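Local coordinates for CDP-archaeol synthase (Aeropyrum pernix K1, PDB 5GUF), which catalyses the transfer of a cytidylyl group from CTP to an unsaturated archaeal ether lipid phosphate, giving CDP-archaeol for membrane phospholipid synthesis, at residues I18-P23 against L137-T142; V7-D12 against A86-A91; F105-L110 against R116-L121. One frame throughout, in Å; residues are numbered along the deposited sequence.

Interaction 1: residues I18-P23 against L137-T142; sequences IILMLP and LGYTWT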
loop_
_atom_site.group_PDB
_atom_site.type_symbol
_atom_site.label_atom_id
_atom_site.label_comp_id
_atom_site.label_asym_id
_atom_site.label_seq_id
_atom_site.Cartn_x
_atom_site.Cartn_y
_atom_site.Cartn_z
ATOM N N ILE A 18 -11.083 -4.359 14.650
ATOM C CA ILE A 18 -11.923 -5.150 13.763
ATOM C C ILE A 18 -13.388 -4.845 14.023
ATOM O O ILE A 18 -14.184 -4.757 13.081
ATOM C CB ILE A 18 -11.584 -6.639 13.914
ATOM C CG1 ILE A 18 -10.307 -6.952 13.122
ATOM C CG2 ILE A 18 -12.746 -7.507 13.467
ATOM C CD1 ILE A 18 -9.638 -8.249 13.531
ATOM N N ILE A 19 -13.760 -4.603 15.284
ATOM C CA ILE A 19 -15.144 -4.241 15.577
ATOM C C ILE A 19 -15.474 -2.880 14.988
ATOM O O ILE A 19 -16.518 -2.688 14.355
ATOM C CB ILE A 19 -15.406 -4.267 17.091
ATOM C CG1 ILE A 19 -15.206 -5.665 17.641
ATOM C CG2 ILE A 19 -16.816 -3.766 17.404
ATOM C CD1 ILE A 19 -15.509 -5.742 19.117
ATOM N N LEU A 20 -14.597 -1.906 15.205
ATOM C CA LEU A 20 -14.853 -0.575 14.675
ATOM C C LEU A 20 -14.946 -0.594 13.149
ATOM O O LEU A 20 -15.793 0.088 12.559
ATOM C CB LEU A 20 -13.760 0.378 15.157
ATOM C CG LEU A 20 -13.895 1.848 14.777
ATOM C CD1 LEU A 20 -15.112 2.482 15.455
ATOM C CD2 LEU A 20 -12.615 2.556 15.173
ATOM N N MET A 21 -14.112 -1.395 12.497
ATOM C CA MET A 21 -13.998 -1.373 11.044
ATOM C C MET A 21 -14.968 -2.300 10.315
ATOM O O MET A 21 -15.112 -2.168 9.091
ATOM C CB MET A 21 -12.579 -1.746 10.636
ATOM C CG MET A 21 -11.562 -0.652 10.891
ATOM S SD MET A 21 -11.776 0.731 9.740
ATOM C CE MET A 21 -12.316 2.012 10.870
ATOM N N LEU A 22 -15.618 -3.237 11.011
ATOM C CA LEU A 22 -16.479 -4.189 10.312
ATOM C C LEU A 22 -17.603 -3.518 9.528
ATOM O O LEU A 22 -17.955 -4.028 8.454
ATOM C CB LEU A 22 -17.025 -5.233 11.299
ATOM C CG LEU A 22 -16.170 -6.512 11.404
ATOM C CD1 LEU A 22 -16.464 -7.293 12.680
ATOM C CD2 LEU A 22 -16.351 -7.412 10.190
ATOM N N PRO A 23 -18.199 -2.412 9.973
ATOM C CA PRO A 23 -19.146 -1.713 9.084
ATOM C C PRO A 23 -18.525 -1.252 7.778
ATOM O O PRO A 23 -19.183 -1.317 6.733
ATOM C CB PRO A 23 -19.614 -0.528 9.943
ATOM C CG PRO A 23 -19.548 -1.072 11.337
ATOM C CD PRO A 23 -18.341 -1.984 11.377
ATOM N N LEU A 137 -13.703 11.509 13.598
ATOM C CA LEU A 137 -14.733 11.363 14.615
ATOM C C LEU A 137 -14.185 11.489 16.029
ATOM O O LEU A 137 -14.975 11.594 16.972
ATOM C CB LEU A 137 -15.449 10.015 14.466
ATOM C CG LEU A 137 -16.428 9.838 13.297
ATOM C CD1 LEU A 137 -16.980 8.423 13.298
ATOM C CD2 LEU A 137 -17.575 10.858 13.323
ATOM N N GLY A 138 -12.867 11.462 16.211
ATOM C CA GLY A 138 -12.291 11.549 17.537
ATOM C C GLY A 138 -11.566 10.314 18.021
ATOM O O GLY A 138 -11.062 10.330 19.146
ATOM N N TYR A 139 -11.488 9.248 17.228
ATOM C CA TYR A 139 -10.740 8.059 17.613
ATOM C C TYR A 139 -9.243 8.270 17.430
ATOM O O TYR A 139 -8.794 8.857 16.442
ATOM C CB TYR A 139 -11.179 6.841 16.777
ATOM C CG TYR A 139 -12.575 6.360 17.082
ATOM C CD1 TYR A 139 -12.805 5.441 18.099
ATOM C CD2 TYR A 139 -13.667 6.845 16.373
ATOM C CE1 TYR A 139 -14.087 5.007 18.386
ATOM C CE2 TYR A 139 -14.934 6.433 16.666
ATOM C CZ TYR A 139 -15.141 5.518 17.668
ATOM O OH TYR A 139 -16.416 5.115 17.938
ATOM N N THR A 140 -8.458 7.745 18.354
ATOM C CA THR A 140 -7.016 7.703 18.190
ATOM C C THR A 140 -6.604 6.263 17.949
ATOM O O THR A 140 -6.976 5.373 18.719
ATOM C CB THR A 140 -6.290 8.270 19.413
ATOM O OG1 THR A 140 -6.473 9.691 19.453
ATOM C CG2 THR A 140 -4.777 7.945 19.365
ATOM N N TRP A 141 -5.847 6.035 16.878
ATOM C CA TRP A 141 -5.293 4.723 16.577
ATOM C C TRP A 141 -3.844 4.675 17.036
ATOM O O TRP A 141 -3.122 5.661 16.915
ATOM C CB TRP A 141 -5.361 4.427 15.077
ATOM C CG TRP A 141 -6.745 4.145 14.582
ATOM C CD1 TRP A 141 -7.786 5.016 14.535
ATOM C CD2 TRP A 141 -7.244 2.898 14.093
ATOM N NE1 TRP A 141 -8.900 4.397 14.046
ATOM C CE2 TRP A 141 -8.598 3.093 13.764
ATOM C CE3 TRP A 141 -6.676 1.639 13.889
ATOM C CZ2 TRP A 141 -9.393 2.082 13.226
ATOM C CZ3 TRP A 141 -7.468 0.633 13.360
ATOM C CH2 TRP A 141 -8.810 0.861 13.036
ATOM N N THR A 142 -3.425 3.546 17.566
ATOM C CA THR A 142 -1.981 3.383 17.594
ATOM C C THR A 142 -1.485 2.994 16.202
ATOM O O THR A 142 -2.196 2.319 15.443
ATOM C CB THR A 142 -1.552 2.321 18.602
ATOM O OG1 THR A 142 -2.056 1.052 18.186
ATOM C CG2 THR A 142 -2.093 2.662 19.997
#

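Interaction 2: residues V7-D12 against A86-A91; sequences VDWRID and AVHSPA. With MG (magnesium ion), chain D.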
loop_
_atom_site.group_PDB
_atom_site.type_symbol
_atom_site.label_atom_id
_atom_site.label_comp_id
_atom_site.label_asym_id
_atom_site.label_seq_id
_atom_site.Cartn_x
_atom_site.Cartn_y
_atom_site.Cartn_z
ATOM N N VAL A 7 -15.112 -1.319 22.674
ATOM C CA VAL A 7 -14.542 -0.302 21.806
ATOM C C VAL A 7 -14.526 1.002 22.591
ATOM O O VAL A 7 -15.576 1.469 23.053
ATOM C CB VAL A 7 -15.329 -0.146 20.491
ATOM C CG1 VAL A 7 -14.738 0.986 19.634
ATOM C CG2 VAL A 7 -15.336 -1.459 19.700
ATOM N N ASP A 8 -13.339 1.568 22.777
ATOM C CA ASP A 8 -13.206 2.888 23.378
ATOM C C ASP A 8 -12.594 3.805 22.322
ATOM O O ASP A 8 -12.507 3.445 21.147
ATOM C CB ASP A 8 -12.375 2.816 24.665
ATOM C CG ASP A 8 -11.016 2.154 24.437
ATOM O OD1 ASP A 8 -10.255 2.654 23.580
ATOM O OD2 ASP A 8 -10.703 1.139 25.099
ATOM N N TRP A 9 -12.141 4.983 22.755
ATOM C CA TRP A 9 -11.644 5.991 21.830
ATOM C C TRP A 9 -10.200 5.756 21.424
ATOM O O TRP A 9 -9.743 6.338 20.439
ATOM C CB TRP A 9 -11.764 7.377 22.447
ATOM C CG TRP A 9 -13.158 7.872 22.641
ATOM C CD1 TRP A 9 -13.858 7.923 23.824
ATOM C CD2 TRP A 9 -14.028 8.413 21.634
ATOM N NE1 TRP A 9 -15.105 8.457 23.608
ATOM C CE2 TRP A 9 -15.235 8.776 22.279
ATOM C CE3 TRP A 9 -13.907 8.621 20.250
ATOM C CZ2 TRP A 9 -16.319 9.333 21.586
ATOM C CZ3 TRP A 9 -14.988 9.176 19.558
ATOM C CH2 TRP A 9 -16.181 9.525 20.235
ATOM N N ARG A 10 -9.478 4.918 22.148
ATOM C CA ARG A 10 -8.103 4.591 21.814
ATOM C C ARG A 10 -8.086 3.196 21.197
ATOM O O ARG A 10 -8.143 2.187 21.902
ATOM C CB ARG A 10 -7.218 4.670 23.050
ATOM C CG ARG A 10 -5.777 4.383 22.743
ATOM C CD ARG A 10 -4.936 4.421 24.006
ATOM N NE ARG A 10 -3.580 4.870 23.712
ATOM C CZ ARG A 10 -2.524 4.069 23.718
ATOM N NH1 ARG A 10 -2.676 2.778 24.001
ATOM N NH2 ARG A 10 -1.322 4.555 23.439
ATOM N N ILE A 11 -7.999 3.143 19.874
ATOM C CA ILE A 11 -7.970 1.878 19.142
ATOM C C ILE A 11 -6.568 1.302 19.301
ATOM O O ILE A 11 -5.632 1.730 18.621
ATOM C CB ILE A 11 -8.335 2.066 17.669
ATOM C CG1 ILE A 11 -9.595 2.915 17.585
ATOM C CG2 ILE A 11 -8.480 0.701 16.975
ATOM C CD1 ILE A 11 -10.772 2.281 18.291
ATOM N N ASP A 12 -6.428 0.309 20.179
ATOM C CA ASP A 12 -5.107 -0.192 20.532
ATOM C C ASP A 12 -5.051 -1.709 20.601
ATOM O O ASP A 12 -4.087 -2.251 21.143
ATOM C CB ASP A 12 -4.632 0.411 21.870
ATOM C CG ASP A 12 -5.692 0.328 22.976
ATOM O OD1 ASP A 12 -6.691 -0.417 22.842
ATOM O OD2 ASP A 12 -5.514 1.023 24.002
ATOM N N ALA A 86 -23.421 2.753 16.772
ATOM C CA ALA A 86 -24.558 2.845 15.868
ATOM C C ALA A 86 -24.644 4.216 15.226
ATOM O O ALA A 86 -25.192 4.345 14.129
ATOM C CB ALA A 86 -25.862 2.521 16.593
ATOM N N VAL A 87 -24.117 5.234 15.892
ATOM C CA VAL A 87 -24.106 6.584 15.351
ATOM C C VAL A 87 -22.915 6.803 14.425
ATOM O O VAL A 87 -23.040 7.471 13.403
ATOM C CB VAL A 87 -24.108 7.583 16.525
ATOM C CG1 VAL A 87 -23.875 9.025 16.035
ATOM C CG2 VAL A 87 -25.406 7.459 17.302
ATOM N N HIS A 88 -21.756 6.234 14.764
ATOM C CA HIS A 88 -20.527 6.455 14.008
ATOM C C HIS A 88 -20.440 5.601 12.745
ATOM O O HIS A 88 -19.840 6.030 11.742
ATOM C CB HIS A 88 -19.324 6.147 14.892
ATOM C CG HIS A 88 -19.106 7.140 15.985
ATOM N ND1 HIS A 88 -18.285 6.890 17.065
ATOM C CD2 HIS A 88 -19.590 8.394 16.160
ATOM C CE1 HIS A 88 -18.281 7.943 17.862
ATOM N NE2 HIS A 88 -19.057 8.872 17.331
ATOM N N SER A 89 -20.987 4.381 12.786
ATOM C CA SER A 89 -20.777 3.445 11.685
ATOM C C SER A 89 -21.323 3.952 10.358
ATOM O O SER A 89 -20.693 3.674 9.322
ATOM C CB SER A 89 -21.374 2.078 12.030
ATOM O OG SER A 89 -20.692 1.495 13.140
ATOM N N PRO A 90 -22.449 4.676 10.298
ATOM C CA PRO A 90 -22.833 5.272 9.006
ATOM C C PRO A 90 -21.767 6.199 8.433
ATOM O O PRO A 90 -21.440 6.090 7.242
ATOM C CB PRO A 90 -24.136 6.024 9.335
ATOM C CG PRO A 90 -24.700 5.290 10.532
ATOM C CD PRO A 90 -23.489 4.883 11.332
ATOM N N ALA A 91 -21.215 7.109 9.247
ATOM C CA ALA A 91 -20.159 7.990 8.751
ATOM C C ALA A 91 -18.938 7.190 8.304
ATOM O O ALA A 91 -18.337 7.497 7.268
ATOM C CB ALA A 91 -19.766 9.012 9.822
HETATM MG MG MG D . -8.905 0.710 23.317
HETATM O O HOH W 1 -7.555 1.417 25.328
HETATM O O HOH W 2 -8.781 -0.722 24.384
#

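Interaction 3: residues F105-L110 against R116-L121; sequences FVKRRL and RPAPLL. With CTP (cytidine-5'-triphosphate), chain B.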
loop_
_atom_site.group_PDB
_atom_site.type_symbol
_atom_site.label_atom_id
_atom_site.label_comp_id
_atom_site.label_asym_id
_atom_site.label_seq_id
_atom_site.Cartn_x
_atom_site.Cartn_y
_atom_site.Cartn_z
ATOM N N PHE A 105 -10.975 6.622 -8.810
ATOM C CA PHE A 105 -10.543 7.871 -9.428
ATOM C C PHE A 105 -9.062 7.827 -9.778
ATOM O O PHE A 105 -8.663 8.181 -10.896
ATOM C CB PHE A 105 -10.821 9.048 -8.497
ATOM C CG PHE A 105 -10.302 10.349 -9.020
ATOM C CD1 PHE A 105 -10.937 10.981 -10.085
ATOM C CD2 PHE A 105 -9.170 10.933 -8.469
ATOM C CE1 PHE A 105 -10.458 12.189 -10.581
ATOM C CE2 PHE A 105 -8.684 12.136 -8.952
ATOM C CZ PHE A 105 -9.317 12.763 -10.019
ATOM N N VAL A 106 -8.227 7.400 -8.825
ATOM C CA VAL A 106 -6.790 7.377 -9.058
ATOM C C VAL A 106 -6.444 6.364 -10.142
ATOM O O VAL A 106 -5.594 6.629 -10.999
ATOM C CB VAL A 106 -6.045 7.118 -7.730
ATOM C CG1 VAL A 106 -4.623 6.632 -7.963
ATOM C CG2 VAL A 106 -6.020 8.399 -6.879
ATOM N N LYS A 107 -7.142 5.225 -10.176
ATOM C CA LYS A 107 -6.856 4.229 -11.209
ATOM C C LYS A 107 -7.165 4.765 -12.601
ATOM O O LYS A 107 -6.399 4.534 -13.549
ATOM C CB LYS A 107 -7.644 2.942 -10.964
ATOM C CG LYS A 107 -7.224 2.150 -9.741
ATOM C CD LYS A 107 -8.172 1.013 -9.491
ATOM C CE LYS A 107 -7.880 -0.154 -10.407
ATOM N NZ LYS A 107 -8.748 -1.308 -10.072
ATOM N N ARG A 108 -8.288 5.475 -12.746
ATOM C CA ARG A 108 -8.646 6.019 -14.052
ATOM C C ARG A 108 -7.621 7.052 -14.512
ATOM O O ARG A 108 -7.198 7.033 -15.670
ATOM C CB ARG A 108 -10.054 6.634 -14.018
ATOM C CG ARG A 108 -11.226 5.670 -13.730
ATOM C CD ARG A 108 -11.337 4.470 -14.683
ATOM N NE ARG A 108 -10.565 3.306 -14.242
ATOM C CZ ARG A 108 -10.903 2.510 -13.228
ATOM N NH1 ARG A 108 -12.005 2.747 -12.526
ATOM N NH2 ARG A 108 -10.132 1.477 -12.905
ATOM N N ARG A 109 -7.214 7.961 -13.620
ATOM C CA ARG A 109 -6.230 8.976 -13.989
ATOM C C ARG A 109 -4.904 8.356 -14.413
ATOM O O ARG A 109 -4.139 8.980 -15.158
ATOM C CB ARG A 109 -5.996 9.951 -12.830
ATOM C CG ARG A 109 -7.254 10.630 -12.329
ATOM C CD ARG A 109 -7.827 11.674 -13.293
ATOM N NE ARG A 109 -8.489 11.130 -14.489
ATOM C CZ ARG A 109 -9.641 10.451 -14.504
ATOM N NH1 ARG A 109 -10.291 10.190 -13.376
ATOM N NH2 ARG A 109 -10.143 10.019 -15.661
ATOM N N LEU A 110 -4.613 7.140 -13.958
ATOM C CA LEU A 110 -3.385 6.455 -14.331
ATOM C C LEU A 110 -3.547 5.589 -15.574
ATOM O O LEU A 110 -2.614 4.858 -15.935
ATOM C CB LEU A 110 -2.905 5.596 -13.165
ATOM C CG LEU A 110 -2.475 6.369 -11.928
ATOM C CD1 LEU A 110 -2.188 5.379 -10.827
ATOM C CD2 LEU A 110 -1.250 7.219 -12.223
ATOM N N ARG A 116 -9.329 -3.780 -13.742
ATOM C CA ARG A 116 -7.968 -4.309 -13.789
ATOM C C ARG A 116 -7.369 -4.157 -12.415
ATOM O O ARG A 116 -7.649 -3.219 -11.741
ATOM C CB ARG A 116 -7.139 -3.635 -14.860
ATOM C CG ARG A 116 -6.678 -4.570 -15.945
ATOM C CD ARG A 116 -7.816 -5.155 -16.770
ATOM N NE ARG A 116 -8.151 -6.531 -16.391
ATOM C CZ ARG A 116 -7.277 -7.467 -16.010
ATOM N NH1 ARG A 116 -5.976 -7.213 -15.947
ATOM N NH2 ARG A 116 -7.712 -8.672 -15.689
ATOM N N PRO A 117 -6.557 -5.100 -11.988
ATOM C CA PRO A 117 -6.070 -5.079 -10.593
ATOM C C PRO A 117 -5.055 -3.975 -10.325
ATOM O O PRO A 117 -4.108 -3.787 -11.088
ATOM C CB PRO A 117 -5.432 -6.464 -10.421
ATOM C CG PRO A 117 -5.048 -6.870 -11.829
ATOM C CD PRO A 117 -6.080 -6.278 -12.733
ATOM N N ALA A 118 -5.269 -3.244 -9.230
ATOM C CA ALA A 118 -4.251 -2.390 -8.615
ATOM C C ALA A 118 -3.979 -2.967 -7.233
ATOM O O ALA A 118 -4.622 -2.565 -6.251
ATOM C CB ALA A 118 -4.711 -0.939 -8.526
ATOM N N PRO A 119 -3.054 -3.923 -7.109
ATOM C CA PRO A 119 -2.862 -4.588 -5.814
ATOM C C PRO A 119 -2.428 -3.587 -4.752
ATOM O O PRO A 119 -1.806 -2.562 -5.051
ATOM C CB PRO A 119 -1.766 -5.619 -6.104
ATOM C CG PRO A 119 -0.976 -4.993 -7.183
ATOM C CD PRO A 119 -1.987 -4.274 -8.057
ATOM N N LEU A 120 -2.788 -3.889 -3.506
ATOM C CA LEU A 120 -2.668 -2.962 -2.384
ATOM C C LEU A 120 -3.740 -1.879 -2.459
ATOM O O LEU A 120 -4.607 -1.826 -1.585
ATOM C CB LEU A 120 -1.272 -2.340 -2.305
ATOM C CG LEU A 120 -0.147 -3.263 -1.836
ATOM C CD1 LEU A 120 1.028 -2.415 -1.349
ATOM C CD2 LEU A 120 -0.605 -4.284 -0.754
ATOM N N LEU A 121 -3.711 -1.025 -3.490
ATOM C CA LEU A 121 -4.696 0.054 -3.571
ATOM C C LEU A 121 -6.126 -0.484 -3.601
ATOM O O LEU A 121 -7.002 0.037 -2.900
ATOM C CB LEU A 121 -4.430 0.930 -4.799
ATOM C CG LEU A 121 -5.412 2.090 -5.044
ATOM C CD1 LEU A 121 -5.411 3.099 -3.875
ATOM C CD2 LEU A 121 -5.148 2.809 -6.361
HETATM N N1 CTP B . -19.646 -1.722 -7.069
HETATM C C2 CTP B . -20.707 -0.842 -7.271
HETATM N N3 CTP B . -20.721 0.418 -6.691
HETATM C C4 CTP B . -19.684 0.787 -5.846
HETATM C C5 CTP B . -18.639 -0.114 -5.605
HETATM C C6 CTP B . -18.547 -1.289 -6.356
HETATM O O2 CTP B . -21.655 -1.177 -7.977
HETATM N N4 CTP B . -19.700 1.990 -5.279
HETATM C "C1'" CTP B . -19.720 -3.085 -7.677
HETATM C "C2'" CTP B . -19.424 -3.028 -9.168
HETATM O "O2'" CTP B . -20.145 -4.059 -9.805
HETATM C "C3'" CTP B . -17.956 -3.354 -9.234
HETATM C "C4'" CTP B . -17.859 -4.421 -8.153
HETATM O "O4'" CTP B . -18.780 -4.016 -7.141
HETATM O "O3'" CTP B . -17.594 -3.815 -10.509
HETATM C "C5'" CTP B . -16.433 -4.600 -7.630
HETATM O "O5'" CTP B . -15.977 -3.442 -6.963
HETATM P PA CTP B . -14.564 -2.798 -7.367
HETATM O O1A CTP B . -13.561 -3.930 -7.398
HETATM O O2A CTP B . -14.143 -1.692 -6.421
HETATM O O3A CTP B . -14.831 -2.182 -8.834
HETATM P PB CTP B . -14.014 -2.594 -10.162
HETATM O O1B CTP B . -14.929 -3.417 -11.046
HETATM O O2B CTP B . -12.753 -3.368 -9.876
HETATM O O3B CTP B . -13.681 -1.151 -10.815
HETATM P PG CTP B . -12.369 -0.275 -10.433
HETATM O O1G CTP B . -11.285 -0.585 -11.433
HETATM O O2G CTP B . -12.803 1.157 -10.459
HETATM O O3G CTP B . -11.871 -0.604 -9.054
#

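Interaction 1: residues I18-P23 against L137-T142
The hydroxyl OH of Tyr139 is hydrogen-bonded to ND1 of His88 on helix 84-109, and the same atom lies 3.8 Å from CD1 of Leu20. The contact joins helix 14-29, within a predicted transmembrane span, to a short link, 137-142, that leaves helix 121-136 through a Schellman motif and then forms one strand of a two-stranded parallel sheet. Gly138, with its positive phi, makes the turn. Beyond it Tyr139 and Trp141, alternate residues of the extended chain, both face the helix.

Leu20 serves both rings. Its CG stands anti to the backbone N (chi1 -176°), which carries CG toward the link and lets the two methyls reach different rings. CD1 rests over a face of the phenol as a CH-pi contact, 4.1 Å from the ring centroid and 26° off the normal, while CD2 meets CZ2 of Trp141 obliquely at 3.8 Å. Met21 adds a Met-aromatic contact, with SD 5.5 Å from the centroid of the six-membered ring of Trp141. The indole is also held at its polar corner, where NE1 is hydrogen-bonded to OG of Ser134. Bends at chi2 and chi3 fold the methionine back, and its methyl CE arrives at the indole edge, near the ring plane, 3.8 Å from CZ2.

Interaction 2: residues V7-D12 against A86-A91
His88 is where helix 84-109 meets the N-terminal segment, and its partner there is Trp9. CG of the histidine lies anti to its carbonyl carbon (chi1 -70°), which directs the imidazole toward the indole, and CE1 comes to 3.5 Å from CH2 of Trp9. CZ3 of Trp9 follows at 3.9 Å from the same CE1. CH2 of Trp9 lies at the edge of the imidazole, near its plane, with the two ring planes inclined at 57° and the centroids of the imidazole and the six-membered ring 5.6 Å apart. The imidazole ND1 is taken up by Tyr139 OH. One residue on, OG of Ser89 is hydrogen-bonded to O of Leu85, one turn back. Pro90, whose N cannot bond to the preceding turn, puts a kink in the helix and packs on Phe66 and Ser70 of helix 59-80.

Trp9 belongs to a metal-binding chain segment. Both carboxylate oxygens of Asp8 hold a magnesium ion, joined by OD1 of Asp12 and by the backbone O of Arg10, which lies 2.2 Å from the metal. Glu16 completes the protein ligands, and water also binds. Asp8 OD1 accepts the backbone N of Arg10 at 2.8 Å through its anti lone pair, closing an Asx turn around Trp9. The metal is met by carboxylate, carbonyl and water oxygens, whereas the meeting of Trp9 and His88 rests on apolar ring contact, with CE1, the carbon between the two imidazole nitrogens, as the touching atom; the polarity of that carbon may add a little.

Interaction 3: residues F105-L110 against R116-L121
Beside Lys107, whose amine reaches the carbonyl O of Arg116, the guanidinium of Arg108 presents its edge to the gamma-phosphate of CTP, with PG in its plane. This is a two-pronged arginine-phosphate pairing: NH1 donates to O2G at 2.7 Å, almost straight at 176°, and NH2 to O1G at 2.8 Å. The Arg116 guanidinium is turned elsewhere, one face covered near its rim by CD of Pro117.

The site lies where helix 84-109 ends and the loop before helix 121-136 folds back over it. NZ of Lys107 has several partners. It donates to Arg116 O at 2.8 Å, almost in line with the carbonyl bond (169°), and to CTP O1G at 3.0 Å, with a weak bond to O3G and a salt bridge to Asp122. A bend at chi3 (79°) brings it there and runs the chain alongside Leu121 and past CB of Ala118, with CE at 3.8 Å from that CB. A methionine here would probably cost the Arg116 carbonyl its donor and Asp122 its salt bridge, and deprive the gamma-phosphate of one cationic partner.

Pro119 of the second subunit packs on Leu121, which also meets helix 84-109: its CD2 lies 4.0 Å from CG of Lys107 and 4.2 Å from CG1 of Val106.

Interactions 1 and 2 form one continuous region, their centres about 5 Å apart: Thr140 O and Ile11 N lie 2.7 Å apart as a probable hydrogen bond between the parallel strands, and Pro23 CG packs 3.3 Å from Ser89 OG. Interaction 3 lies on the opposite side of the chain's centre, about 25 Å from interaction 1 and about 29 Å from interaction 2, centre to centre, yet helix 84-109 runs through both interaction 2 and interaction 3. CTP is bound at this far end, by Lys107 and Arg108 among others, beside another magnesium ion about 4 Å from the Lys107 side chain. The magnesium ion of interaction 2 is 33.9 Å from PG of CTP, too distant to touch the nucleotide.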